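Local coordinates for 401aa long hypothetical glucose-1-phosphate thymidylyltransferase (PDB 2GGO), which transfers nucleotidyl groups to sugar 1-phosphates and serves, as a bifunctional enzyme, in making UDP-N-acetylglucosamine and UDP-N-acetylgalactosamine, at residues S10-E15 against N342-R347; R42-R47 against S103-I108; E336-V341 against R347-R352. All blocks are in the same frame, centred on the assembly; numbering follows the deposited sequence.

In the fold
Contacts 1 and 3 are neighbours, with centres about 14 Å apart, because both use the hairpin of strands 340-343 and 346-349: contact 3 joins its two arms, and contact 1 sets its tip against the loop that follows strand 2-6. Val343 packs on Ile348 between them. Contact 2 lies on the other side of the chain's centre, its centre about 31 Å from that of contact 1 and about 36 Å from that of contact 3, where helices 33-43 and 106-111 of the nucleotidyltransferase domain meet. Along the sequence contact 2 falls within the interval spanned by contact 1 and closes before contact 3 begins. Contact 2 ties one domain internally; the hairpin reaches from the hexapeptide-repeat domain to the probable nucleotide-binding loop.

Contact 1 (S10-E15 against N342-R347); sequences SGERLE and NVKGKR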
loop_
_atom_site.group_PDB
_atom_site.type_symbol
_atom_site.label_atom_id
_atom_site.label_comp_id
_atom_site.label_asym_id
_atom_site.label_seq_id
_atom_site.Cartn_x
_atom_site.Cartn_y
_atom_site.Cartn_z
ATOM N N SER A 10 -5.104 -11.857 1.284
ATOM C CA SER A 10 -5.423 -11.081 2.505
ATOM C C SER A 10 -4.461 -9.885 2.755
ATOM O O SER A 10 -3.445 -9.993 3.470
ATOM C CB SER A 10 -5.650 -11.959 3.751
ATOM O OG SER A 10 -6.654 -11.370 4.580
ATOM N N GLY A 11 -4.795 -8.731 2.179
ATOM C CA GLY A 11 -6.071 -8.508 1.549
ATOM C C GLY A 11 -6.842 -7.690 2.564
ATOM O O GLY A 11 -6.977 -6.473 2.418
ATOM N N GLU A 12 -7.273 -8.367 3.621
ATOM C CA GLU A 12 -8.306 -7.888 4.523
ATOM C C GLU A 12 -8.078 -6.538 5.168
ATOM O O GLU A 12 -8.984 -5.713 5.225
ATOM C CB GLU A 12 -8.529 -8.888 5.617
ATOM C CG GLU A 12 -9.519 -9.898 5.255
ATOM C CD GLU A 12 -9.984 -10.617 6.473
ATOM O OE1 GLU A 12 -10.873 -10.084 7.195
ATOM O OE2 GLU A 12 -9.428 -11.709 6.715
ATOM N N ARG A 13 -6.888 -6.321 5.679
ATOM C CA ARG A 13 -6.597 -5.066 6.319
ATOM C C ARG A 13 -6.670 -3.902 5.368
ATOM O O ARG A 13 -6.834 -2.768 5.805
ATOM C CB ARG A 13 -5.229 -5.110 6.979
ATOM C CG ARG A 13 -5.251 -5.762 8.376
ATOM C CD ARG A 13 -3.812 -6.053 8.830
ATOM N NE ARG A 13 -3.134 -6.955 7.876
ATOM C CZ ARG A 13 -2.059 -6.657 7.138
ATOM N NH1 ARG A 13 -1.474 -5.468 7.233
ATOM N NH2 ARG A 13 -1.552 -7.574 6.319
ATOM N N LEU A 14 -6.576 -4.168 4.071
ATOM C CA LEU A 14 -6.569 -3.057 3.082
ATOM C C LEU A 14 -7.925 -2.895 2.352
ATOM O O LEU A 14 -8.058 -2.163 1.411
ATOM C CB LEU A 14 -5.422 -3.233 2.106
ATOM C CG LEU A 14 -4.480 -2.049 1.888
ATOM C CD1 LEU A 14 -4.140 -1.330 3.171
ATOM C CD2 LEU A 14 -3.165 -2.455 1.137
ATOM N N GLU A 15 -8.931 -3.630 2.778
ATOM C CA GLU A 15 -10.285 -3.354 2.297
ATOM C C GLU A 15 -10.712 -1.895 2.541
ATOM O O GLU A 15 -10.292 -1.265 3.492
ATOM C CB GLU A 15 -11.236 -4.290 2.965
ATOM C CG GLU A 15 -10.891 -5.698 2.512
ATOM C CD GLU A 15 -11.763 -6.735 3.162
ATOM O OE1 GLU A 15 -12.702 -6.353 3.872
ATOM O OE2 GLU A 15 -11.513 -7.938 2.946
ATOM N N ASN A 342 -12.606 0.518 11.316
ATOM C CA ASN A 342 -12.722 -0.896 11.533
ATOM C C ASN A 342 -11.790 -1.551 10.586
ATOM O O ASN A 342 -11.877 -1.314 9.386
ATOM C CB ASN A 342 -14.133 -1.357 11.268
ATOM C CG ASN A 342 -15.112 -0.672 12.170
ATOM O OD1 ASN A 342 -14.869 -0.544 13.375
ATOM N ND2 ASN A 342 -16.222 -0.202 11.607
ATOM N N VAL A 343 -10.861 -2.330 11.125
ATOM C CA VAL A 343 -9.894 -3.046 10.297
ATOM C C VAL A 343 -9.885 -4.500 10.752
ATOM O O VAL A 343 -9.515 -4.782 11.888
ATOM C CB VAL A 343 -8.459 -2.404 10.340
ATOM C CG1 VAL A 343 -7.468 -3.238 9.511
ATOM C CG2 VAL A 343 -8.434 -0.938 9.831
ATOM N N LYS A 344 -10.312 -5.407 9.863
ATOM C CA LYS A 344 -10.562 -6.838 10.193
ATOM C C LYS A 344 -11.379 -7.024 11.462
ATOM O O LYS A 344 -10.949 -7.742 12.380
ATOM C CB LYS A 344 -9.261 -7.605 10.379
ATOM C CG LYS A 344 -8.424 -7.727 9.149
ATOM C CD LYS A 344 -7.347 -8.751 9.401
ATOM C CE LYS A 344 -7.981 -10.065 9.886
ATOM N NZ LYS A 344 -7.211 -11.229 9.390
ATOM N N GLY A 345 -12.521 -6.351 11.536
ATOM C CA GLY A 345 -13.401 -6.460 12.695
ATOM C C GLY A 345 -12.903 -5.886 14.018
ATOM O O GLY A 345 -13.449 -6.233 15.072
ATOM N N LYS A 346 -11.886 -5.018 13.988
ATOM C CA LYS A 346 -11.493 -4.262 15.191
ATOM C C LYS A 346 -11.493 -2.751 14.957
ATOM O O LYS A 346 -11.019 -2.306 13.929
ATOM C CB LYS A 346 -10.120 -4.711 15.688
ATOM C CG LYS A 346 -10.157 -6.039 16.455
ATOM C CD LYS A 346 -8.823 -6.284 17.144
ATOM C CE LYS A 346 -8.631 -5.309 18.317
ATOM N NZ LYS A 346 -7.236 -4.743 18.362
ATOM N N ARG A 347 -12.017 -1.976 15.911
ATOM C CA ARG A 347 -12.001 -0.506 15.821
ATOM C C ARG A 347 -10.634 0.023 16.148
ATOM O O ARG A 347 -10.273 0.070 17.301
ATOM C CB ARG A 347 -12.876 0.124 16.889
ATOM C CG ARG A 347 -14.334 -0.030 16.756
ATOM C CD ARG A 347 -14.869 0.881 15.689
ATOM N NE ARG A 347 -14.820 2.305 15.993
ATOM C CZ ARG A 347 -15.105 3.236 15.088
ATOM N NH1 ARG A 347 -15.427 2.887 13.844
ATOM N NH2 ARG A 347 -15.054 4.515 15.422
HETATM O O HOH W 1 -10.623 -4.633 6.952
#
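Glu12 and Lys344 supply the charged part of this contact, a loose salt bridge in which OE2 of Glu12 lies 3.5 Å from NZ of Lys344. The two chains cross at about a right angle. Lys344 CG rests 3.7 Å from Glu12 CB, and bends at chi3 (54°) and chi4 bring CE and NZ to the carboxylate.

The apolar part is made by methylenes: CG of Arg13 lies 3.5 Å from CG1 of Val343 and 3.8 Å from CD of Lys344. Long chains suit both places. Lys344 packs with its methylenes and still reaches Glu12 with its amine, whereas the Arg13 guanidinium goes on, NH1 making a weak bond to Gly210 O.

A water completes the join, donating a hydrogen bond to Glu12 O at 2.6 Å and accepting from Lys344 N at 3.0 Å. An alanine in place of Glu12 would probably leave the Lys344 amine without this mate and free to swing toward solvent.

On one side is a type I' turn, Val343 to Lys346, with Gly345 at a positive-phi corner. In the other segment, Ser10 OG accepts from Glu12 N in an ST turn, within the glycine-containing loop that probably binds the nucleoside triphosphate, as in other nucleotidyltransferases.

Contact 2 (R42-R47 against S103-I108); sequences RKCGIR and SNEKEI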
loop_
_atom_site.group_PDB
_atom_site.type_symbol
_atom_site.label_atom_id
_atom_site.label_comp_id
_atom_site.label_asym_id
_atom_site.label_seq_id
_atom_site.Cartn_x
_atom_site.Cartn_y
_atom_site.Cartn_z
ATOM N N ARG A 42 15.363 -5.658 -10.218
ATOM C CA ARG A 42 16.104 -5.606 -11.467
ATOM C C ARG A 42 17.206 -4.594 -11.450
ATOM O O ARG A 42 18.215 -4.772 -12.139
ATOM C CB ARG A 42 15.164 -5.314 -12.627
ATOM C CG ARG A 42 14.302 -6.486 -12.956
ATOM C CD ARG A 42 13.283 -6.055 -13.963
ATOM N NE ARG A 42 12.340 -7.129 -14.285
ATOM C CZ ARG A 42 11.213 -6.933 -14.962
ATOM N NH1 ARG A 42 10.860 -5.704 -15.333
ATOM N NH2 ARG A 42 10.409 -7.946 -15.249
ATOM N N LYS A 43 17.056 -3.514 -10.694
ATOM C CA LYS A 43 18.197 -2.609 -10.543
ATOM C C LYS A 43 19.347 -3.279 -9.801
ATOM O O LYS A 43 20.482 -2.843 -9.900
ATOM C CB LYS A 43 17.833 -1.348 -9.787
ATOM C CG LYS A 43 17.081 -0.329 -10.600
ATOM C CD LYS A 43 16.308 0.616 -9.677
ATOM C CE LYS A 43 17.117 1.863 -9.305
ATOM N NZ LYS A 43 16.301 2.790 -8.407
ATOM N N CYS A 44 19.051 -4.311 -9.012
ATOM C CA CYS A 44 20.103 -5.054 -8.279
ATOM C C CYS A 44 20.694 -6.196 -9.096
ATOM O O CYS A 44 21.559 -6.878 -8.605
ATOM C CB CYS A 44 19.589 -5.571 -6.914
ATOM S SG CYS A 44 19.444 -4.145 -5.733
ATOM N N GLY A 45 20.219 -6.388 -10.333
ATOM C CA GLY A 45 20.617 -7.519 -11.138
ATOM C C GLY A 45 19.851 -8.805 -10.902
ATOM O O GLY A 45 20.339 -9.922 -11.246
ATOM N N ILE A 46 18.654 -8.694 -10.308
ATOM C CA ILE A 46 17.839 -9.880 -10.071
ATOM C C ILE A 46 16.748 -9.872 -11.112
ATOM O O ILE A 46 16.014 -8.863 -11.236
ATOM C CB ILE A 46 17.226 -9.917 -8.664
ATOM C CG1 ILE A 46 18.320 -9.911 -7.631
ATOM C CG2 ILE A 46 16.361 -11.200 -8.474
ATOM C CD1 ILE A 46 17.818 -10.092 -6.242
ATOM N N ARG A 47 16.655 -10.970 -11.861
ATOM C CA ARG A 47 15.743 -11.048 -13.017
ATOM C C ARG A 47 14.785 -12.200 -12.906
ATOM O O ARG A 47 13.653 -12.172 -13.435
ATOM C CB ARG A 47 16.535 -11.241 -14.278
ATOM C CG ARG A 47 17.526 -10.168 -14.524
ATOM C CD ARG A 47 16.945 -8.830 -14.786
ATOM N NE ARG A 47 16.026 -8.828 -15.908
ATOM C CZ ARG A 47 15.664 -7.726 -16.563
ATOM N NH1 ARG A 47 16.204 -6.533 -16.265
ATOM N NH2 ARG A 47 14.775 -7.821 -17.556
ATOM N N SER A 103 12.309 2.893 -0.287
ATOM C CA SER A 103 12.783 3.917 -1.197
ATOM C C SER A 103 14.004 3.510 -1.977
ATOM O O SER A 103 14.269 4.048 -3.057
ATOM C CB SER A 103 13.088 5.205 -0.444
ATOM O OG SER A 103 13.865 4.990 0.722
ATOM N N ASN A 104 14.803 2.603 -1.450
ATOM C CA ASN A 104 16.033 2.318 -2.176
ATOM C C ASN A 104 16.389 0.863 -2.145
ATOM O O ASN A 104 16.129 0.177 -1.153
ATOM C CB ASN A 104 17.215 3.226 -1.746
ATOM C CG ASN A 104 17.743 2.929 -0.312
ATOM O OD1 ASN A 104 18.966 2.981 -0.057
ATOM N ND2 ASN A 104 16.828 2.633 0.620
ATOM N N GLU A 105 16.963 0.401 -3.250
ATOM C CA GLU A 105 17.394 -0.987 -3.392
ATOM C C GLU A 105 18.841 -1.226 -2.917
ATOM O O GLU A 105 19.315 -2.366 -2.915
ATOM C CB GLU A 105 17.215 -1.443 -4.845
ATOM C CG GLU A 105 18.272 -0.984 -5.830
ATOM C CD GLU A 105 18.274 0.503 -6.064
ATOM O OE1 GLU A 105 17.408 1.219 -5.504
ATOM O OE2 GLU A 105 19.150 0.963 -6.822
ATOM N N LYS A 106 19.523 -0.150 -2.510
ATOM C CA LYS A 106 20.920 -0.203 -2.099
ATOM C C LYS A 106 21.181 -1.280 -1.070
ATOM O O LYS A 106 22.263 -1.824 -1.007
ATOM C CB LYS A 106 21.383 1.152 -1.571
ATOM C CG LYS A 106 21.154 2.288 -2.557
ATOM C CD LYS A 106 21.994 3.515 -2.218
ATOM C CE LYS A 106 21.584 4.711 -3.087
ATOM N NZ LYS A 106 22.195 5.999 -2.623
ATOM N N GLU A 107 20.179 -1.617 -0.282
ATOM C CA GLU A 107 20.363 -2.632 0.734
ATOM C C GLU A 107 20.231 -4.015 0.151
ATOM O O GLU A 107 20.867 -4.949 0.620
ATOM C CB GLU A 107 19.318 -2.456 1.832
ATOM C CG GLU A 107 19.052 -1.014 2.193
ATOM C CD GLU A 107 20.147 -0.430 3.069
ATOM O OE1 GLU A 107 21.104 -1.192 3.427
ATOM O OE2 GLU A 107 20.044 0.789 3.389
ATOM N N ILE A 108 19.383 -4.148 -0.864
ATOM C CA ILE A 108 19.180 -5.426 -1.516
ATOM C C ILE A 108 20.421 -5.773 -2.323
ATOM O O ILE A 108 20.944 -6.861 -2.204
ATOM C CB ILE A 108 17.934 -5.425 -2.405
ATOM C CG1 ILE A 108 16.678 -5.406 -1.536
ATOM C CG2 ILE A 108 17.920 -6.647 -3.311
ATOM C CD1 ILE A 108 15.453 -5.056 -2.293
#
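Cys44 and Ile108 are the closest backbone pair, their CA atoms 6.8 Å apart, where the end of helix 33-43 meets the first turn of helix 106-111. Just past its last helical residues the first segment turns at Gly45, which has a positive phi (84°) and closes a Schellman motif; its N bonds to Arg42 O. Glycine suits the spot because a CB there would be jammed against the carbonyl oxygen of Cys44. The second segment comes out of a loop, and Glu105 leads into the helix, its O taking a weak bond from Ile108 N.

Cys44 points its sulfur into this junction. SG lies 3.3 Å from Glu105 O and 3.4 Å from Glu105 CG, and 3.8 Å from the CG2 branch of Ile108. The sulfur is bonded to SG of Cys109, next to Ile108, in a disulfide that ties the end of helix 33-43 to helix 106-111. Both segments belong to the GT-A nucleotidyltransferase fold, an alpha/beta sandwich in which Gly45 starts the turn toward strand 48-53. Ile46 and Ile108 both pack on Leu94 of the central strand 92-97, which explains the branched apolar side chains at the two positions.

Nearer solvent, Lys43 and Glu105 cross at about a right angle. CG of Glu105 stands between its backbone N and carbonyl carbon (chi1 78°), and the chain bends again at chi2, bringing the carboxylate up to the end of the lysine. OE2 of Glu105 is 3.3 Å from Lys43 CE. A weak, charge-assisted hydrogen bond runs from Lys43 NZ to Glu105 OE1, 3.5 Å long. The signs also suit the helix dipoles, a lysine near the C-terminal end of one helix and a glutamate at the start of the other, so the helix ends would probably favour both charges.

Contact 3 (E336-V341 against R347-R352); sequences EKEVKV and RISSGR
The beta hairpin of strands 340-343 and 346-349, which projects from the left-handed parallel beta-helix between strands 328-329 and 358-359, pairs Lys340 with Ser349 (antiparallel, non-hydrogen-bonded) and Val341 with Ile348 (antiparallel, hydrogen-bonded). Val341 N donates to Ile348 O at 2.8 Å, and Ile348 N to Val341 O at 2.7 Å. Beta-branched residues favour the extended backbone, and here their apolar branches share one face and give Trp213 of helix 212-225, in the other domain, a surface to pack on.

On the opposite face Lys340 meets Arg347 at about a right angle. CB of Lys340 sits over the rim of the guanidinium face, 3.1 Å from Arg347 NH2. The methylenes make the contact, while NZ of Lys340 remains only 4.8 Å from NE of Arg347, without touching it.

Beyond the strands two serines continue the pairing, each in an ST turn: Ser349 OG accepts from Gly351 N, Ser350 OG from Arg352 N. Val339 O is gripped twice by Ser350, from its N at 3.0 Å and from its OG, in the carbonyl plane on a lone pair. Val339 N bonds almost straight (176°) to Arg352 O, while the arginine's guanidinium turns away to Asp314. A chi1 of 161° puts Ser349 OG between Gly351 N and Glu338, and it donates to Glu338 OE1 in a very short bond, 2.5 Å, from well out of the carboxylate plane (59°).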
loop_
_atom_site.group_PDB
_atom_site.type_symbol
_atom_site.label_atom_id
_atom_site.label_comp_id
_atom_site.label_asym_id
_atom_site.label_seq_id
_atom_site.Cartn_x
_atom_site.Cartn_y
_atom_site.Cartn_z
ATOM N N GLU A 336 -13.118 16.113 17.414
ATOM C CA GLU A 336 -11.743 16.416 16.958
ATOM C C GLU A 336 -10.554 15.559 17.476
ATOM O O GLU A 336 -9.382 15.903 17.284
ATOM C CB GLU A 336 -11.532 17.939 17.003
ATOM C CG GLU A 336 -12.931 18.648 16.806
ATOM C CD GLU A 336 -12.925 20.162 16.551
ATOM O OE1 GLU A 336 -11.878 20.750 16.135
ATOM O OE2 GLU A 336 -14.023 20.751 16.754
ATOM N N LYS A 337 -10.870 14.403 18.059
ATOM C CA LYS A 337 -9.856 13.378 18.387
ATOM C C LYS A 337 -9.616 12.360 17.226
ATOM O O LYS A 337 -10.359 12.342 16.237
ATOM C CB LYS A 337 -10.263 12.592 19.648
ATOM C CG LYS A 337 -11.359 13.207 20.554
ATOM C CD LYS A 337 -12.320 12.088 21.046
ATOM C CE LYS A 337 -13.403 12.554 22.044
ATOM N NZ LYS A 337 -12.941 12.596 23.456
ATOM N N GLU A 338 -8.607 11.501 17.377
ATOM C CA GLU A 338 -8.253 10.485 16.380
ATOM C C GLU A 338 -9.423 9.744 15.801
ATOM O O GLU A 338 -10.325 9.264 16.509
ATOM C CB GLU A 338 -7.272 9.469 16.942
ATOM C CG GLU A 338 -5.965 10.103 17.397
ATOM C CD GLU A 338 -4.855 9.080 17.690
ATOM O OE1 GLU A 338 -5.178 7.905 18.032
ATOM O OE2 GLU A 338 -3.651 9.473 17.603
ATOM N N VAL A 339 -9.391 9.653 14.478
ATOM C CA VAL A 339 -10.412 8.912 13.750
ATOM C C VAL A 339 -10.119 7.412 13.826
ATOM O O VAL A 339 -9.041 6.973 13.455
ATOM C CB VAL A 339 -10.568 9.450 12.265
ATOM C CG1 VAL A 339 -11.660 8.675 11.513
ATOM C CG2 VAL A 339 -10.941 10.902 12.303
ATOM N N LYS A 340 -11.108 6.656 14.297
ATOM C CA LYS A 340 -11.090 5.199 14.306
ATOM C C LYS A 340 -11.610 4.617 12.978
ATOM O O LYS A 340 -12.443 5.233 12.292
ATOM C CB LYS A 340 -11.950 4.664 15.448
ATOM C CG LYS A 340 -11.752 5.321 16.843
ATOM C CD LYS A 340 -10.582 4.667 17.617
ATOM C CE LYS A 340 -10.747 4.682 19.129
ATOM N NZ LYS A 340 -11.765 3.663 19.491
ATOM N N VAL A 341 -11.113 3.420 12.652
ATOM C CA VAL A 341 -11.451 2.673 11.442
ATOM C C VAL A 341 -11.598 1.203 11.840
ATOM O O VAL A 341 -10.817 0.700 12.643
ATOM C CB VAL A 341 -10.340 2.863 10.365
ATOM C CG1 VAL A 341 -10.706 2.195 9.055
ATOM C CG2 VAL A 341 -10.032 4.333 10.159
ATOM N N ARG A 347 -12.017 -1.976 15.911
ATOM C CA ARG A 347 -12.001 -0.506 15.821
ATOM C C ARG A 347 -10.634 0.023 16.148
ATOM O O ARG A 347 -10.273 0.070 17.301
ATOM C CB ARG A 347 -12.876 0.124 16.889
ATOM C CG ARG A 347 -14.334 -0.030 16.756
ATOM C CD ARG A 347 -14.869 0.881 15.689
ATOM N NE ARG A 347 -14.820 2.305 15.993
ATOM C CZ ARG A 347 -15.105 3.236 15.088
ATOM N NH1 ARG A 347 -15.427 2.887 13.844
ATOM N NH2 ARG A 347 -15.054 4.515 15.422
ATOM N N ILE A 348 -9.859 0.477 15.196
ATOM C CA ILE A 348 -8.546 0.915 15.598
ATOM C C ILE A 348 -8.316 2.351 15.204
ATOM O O ILE A 348 -8.924 2.828 14.251
ATOM C CB ILE A 348 -7.444 -0.000 15.028
ATOM C CG1 ILE A 348 -7.322 0.163 13.522
ATOM C CG2 ILE A 348 -7.705 -1.506 15.382
ATOM C CD1 ILE A 348 -6.056 -0.372 12.993
ATOM N N SER A 349 -7.428 3.026 15.922
ATOM C CA SER A 349 -7.173 4.384 15.626
ATOM C C SER A 349 -6.227 4.496 14.518
ATOM O O SER A 349 -5.247 3.789 14.458
ATOM C CB SER A 349 -6.539 5.135 16.768
ATOM O OG SER A 349 -5.936 6.321 16.215
ATOM N N SER A 350 -6.468 5.490 13.689
ATOM C CA SER A 350 -5.656 5.703 12.545
ATOM C C SER A 350 -4.438 6.517 12.897
ATOM O O SER A 350 -3.527 6.665 12.085
ATOM C CB SER A 350 -6.486 6.489 11.536
ATOM O OG SER A 350 -6.650 7.802 12.014
ATOM N N GLY A 351 -4.453 7.113 14.079
ATOM C CA GLY A 351 -3.417 8.081 14.425
ATOM C C GLY A 351 -3.643 9.450 13.816
ATOM O O GLY A 351 -2.835 10.353 14.019
ATOM N N ARG A 352 -4.751 9.627 13.088
ATOM C CA ARG A 352 -4.976 10.867 12.369
ATOM C C ARG A 352 -6.197 11.571 12.918
ATOM O O ARG A 352 -7.228 10.962 13.160
ATOM C CB ARG A 352 -5.096 10.629 10.877
ATOM C CG ARG A 352 -3.846 10.047 10.213
ATOM C CD ARG A 352 -4.183 9.551 8.814
ATOM N NE ARG A 352 -4.711 10.625 7.959
ATOM C CZ ARG A 352 -4.070 11.221 6.951
ATOM N NH1 ARG A 352 -2.828 10.866 6.614
ATOM N NH2 ARG A 352 -4.677 12.204 6.278
#